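Local coordinates for 1,4-dihydroxy-6-naphtoate synthase (Archaeoglobus fulgidus, PDB 1ZBM), which probably converts cyclic dehypoxanthinylfutalosinate into 1,4-dihydroxy-6-naphthoate and dihydroxyacetone, a step in menaquinone biosynthesis, at residues Ile99-Lys104 / Lys164-Leu169. Sequence-based numbering, arbitrary orientation.
Sequences ISLDGK and KCVLDL
CG of L101 stands anti to the carbonyl carbon (chi1 -74°) and CD1 anti to CA, which brings CD1 against L167 and V166. Across the contact, L167 has CG anti to the backbone N (chi1 -168°), and its chain crosses that of L101 at about a right angle. CD1 of L101 lies against two parts of L167 at once, 3.6 Å from L167 CB and 3.6 Å from L167 CD1. The same leucine touches V166 with both of its methyls, L101 CD1 lying 4.0 Å from V166 CG2. V166 divides its branches between two neighbours, for CG1 turns instead to I99, 4.1 Å from I99 CG1 and 4.0 Å from the backbone N of I99.

The example illustrates how 99-104 can pack on 164-169 with no hydrogen bond between the two segments. Strand 164-168 is the outermost strand on one side of a mixed five-stranded sheet, in a protein of the MqnA/MqnD family, whose fold is that of type 2 periplasmic binding proteins, and a classic beta bulge sets both V166 and L167 opposite V93 of strand 92-95. The loop leaving that strand returns toward strand 105-108 through a type II turn, L101 to K104, closed by a bond from K104 N to L101 O of 3.1 Å. L101 also rests on V93 and A147, while L167 continues onto L119 of helix 114-122. An alanine in place of L101 would remove everything beyond CB and would probably leave V166 CG2 and L167 CB and CD1 without the apolar group that packs on them from the loop.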
loop_
_atom_site.group_PDB
_atom_site.type_symbol
_atom_site.label_atom_id
_atom_site.label_comp_id
_atom_site.label_asym_id
_atom_site.label_seq_id
_atom_site.Cartn_x
_atom_site.Cartn_y
_atom_site.Cartn_z
ATOM N N ILE A 99 -19.792 -16.699 2.474
ATOM C CA ILE A 99 -19.983 -16.817 3.919
ATOM C C ILE A 99 -20.261 -15.426 4.464
ATOM O O ILE A 99 -20.186 -14.454 3.723
ATOM C CB ILE A 99 -18.736 -17.401 4.627
ATOM C CG1 ILE A 99 -17.457 -16.778 4.062
ATOM C CG2 ILE A 99 -18.712 -18.910 4.475
ATOM C CD1 ILE A 99 -16.193 -17.356 4.661
ATOM N N SER A 100 -20.574 -15.319 5.752
ATOM C CA SER A 100 -20.863 -14.013 6.334
ATOM C C SER A 100 -19.640 -13.326 6.940
ATOM O O SER A 100 -19.596 -12.096 7.017
ATOM C CB SER A 100 -21.962 -14.127 7.398
ATOM O OG SER A 100 -21.498 -14.809 8.551
ATOM N N LEU A 101 -18.662 -14.118 7.369
ATOM C CA LEU A 101 -17.426 -13.615 7.975
ATOM C C LEU A 101 -17.512 -13.357 9.477
ATOM O O LEU A 101 -16.488 -13.306 10.162
ATOM C CB LEU A 101 -16.942 -12.335 7.278
ATOM C CG LEU A 101 -16.309 -12.453 5.878
ATOM C CD1 LEU A 101 -15.895 -11.067 5.373
ATOM C CD2 LEU A 101 -15.113 -13.378 5.937
ATOM N N ASP A 102 -18.723 -13.192 9.998
ATOM C CA ASP A 102 -18.884 -12.946 11.429
ATOM C C ASP A 102 -18.510 -14.185 12.243
ATOM O O ASP A 102 -19.042 -15.274 12.023
ATOM C CB ASP A 102 -20.320 -12.504 11.729
ATOM C CG ASP A 102 -20.647 -11.148 11.114
ATOM O OD1 ASP A 102 -20.842 -11.078 9.880
ATOM O OD2 ASP A 102 -20.691 -10.145 11.867
ATOM N N GLY A 103 -17.584 -14.007 13.180
ATOM C CA GLY A 103 -17.132 -15.113 14.008
ATOM C C GLY A 103 -16.098 -15.995 13.322
ATOM O O GLY A 103 -15.487 -16.858 13.951
ATOM N N LYS A 104 -15.887 -15.765 12.029
ATOM C CA LYS A 104 -14.941 -16.553 11.242
ATOM C C LYS A 104 -13.468 -16.215 11.496
ATOM O O LYS A 104 -13.136 -15.158 12.046
ATOM C CB LYS A 104 -15.249 -16.380 9.757
ATOM C CG LYS A 104 -16.635 -16.850 9.341
ATOM C CD LYS A 104 -16.828 -18.341 9.585
ATOM C CE LYS A 104 -18.118 -18.845 8.942
ATOM N NZ LYS A 104 -19.296 -18.052 9.375
ATOM N N LYS A 164 -13.790 -16.637 -4.533
ATOM C CA LYS A 164 -14.661 -15.503 -4.799
ATOM C C LYS A 164 -14.698 -14.523 -3.639
ATOM O O LYS A 164 -14.529 -14.893 -2.477
ATOM C CB LYS A 164 -16.087 -15.956 -5.139
ATOM C CG LYS A 164 -16.568 -17.209 -4.436
ATOM C CD LYS A 164 -16.179 -18.463 -5.213
ATOM C CE LYS A 164 -16.854 -18.507 -6.592
ATOM N NZ LYS A 164 -18.353 -18.538 -6.505
ATOM N N CYS A 165 -14.904 -13.261 -3.987
ATOM C CA CYS A 165 -14.969 -12.190 -3.020
ATOM C C CYS A 165 -16.233 -12.287 -2.169
ATOM O O CYS A 165 -17.352 -12.395 -2.690
ATOM C CB CYS A 165 -14.925 -10.840 -3.742
ATOM S SG CYS A 165 -15.099 -9.410 -2.654
ATOM N N VAL A 166 -16.039 -12.267 -0.853
ATOM C CA VAL A 166 -17.139 -12.330 0.103
ATOM C C VAL A 166 -17.314 -10.968 0.762
ATOM O O VAL A 166 -18.347 -10.692 1.366
ATOM C CB VAL A 166 -16.879 -13.389 1.192
ATOM C CG1 VAL A 166 -16.830 -14.775 0.570
ATOM C CG2 VAL A 166 -15.572 -13.093 1.913
ATOM N N LEU A 167 -16.287 -10.125 0.662
ATOM C CA LEU A 167 -16.338 -8.763 1.209
ATOM C C LEU A 167 -15.468 -7.888 0.322
ATOM O O LEU A 167 -14.253 -8.092 0.225
ATOM C CB LEU A 167 -15.808 -8.715 2.657
ATOM C CG LEU A 167 -16.033 -7.447 3.505
ATOM C CD1 LEU A 167 -15.258 -7.550 4.824
ATOM C CD2 LEU A 167 -15.587 -6.207 2.759
ATOM N N ASP A 168 -16.093 -6.923 -0.337
ATOM C CA ASP A 168 -15.349 -6.005 -1.199
ATOM C C ASP A 168 -15.162 -4.737 -0.365
ATOM O O ASP A 168 -16.082 -3.941 -0.227
ATOM C CB ASP A 168 -16.143 -5.703 -2.482
ATOM C CG ASP A 168 -15.340 -4.917 -3.493
ATOM O OD1 ASP A 168 -14.827 -3.824 -3.137
ATOM O OD2 ASP A 168 -15.211 -5.393 -4.651
ATOM N N LEU A 169 -13.970 -4.578 0.200
ATOM C CA LEU A 169 -13.661 -3.444 1.049
ATOM C C LEU A 169 -13.943 -2.093 0.407
ATOM O O LEU A 169 -14.262 -1.127 1.105
ATOM C CB LEU A 169 -12.209 -3.524 1.531
ATOM C CG LEU A 169 -11.963 -4.669 2.510
ATOM C CD1 LEU A 169 -10.482 -4.838 2.763
ATOM C CD2 LEU A 169 -12.700 -4.392 3.811
#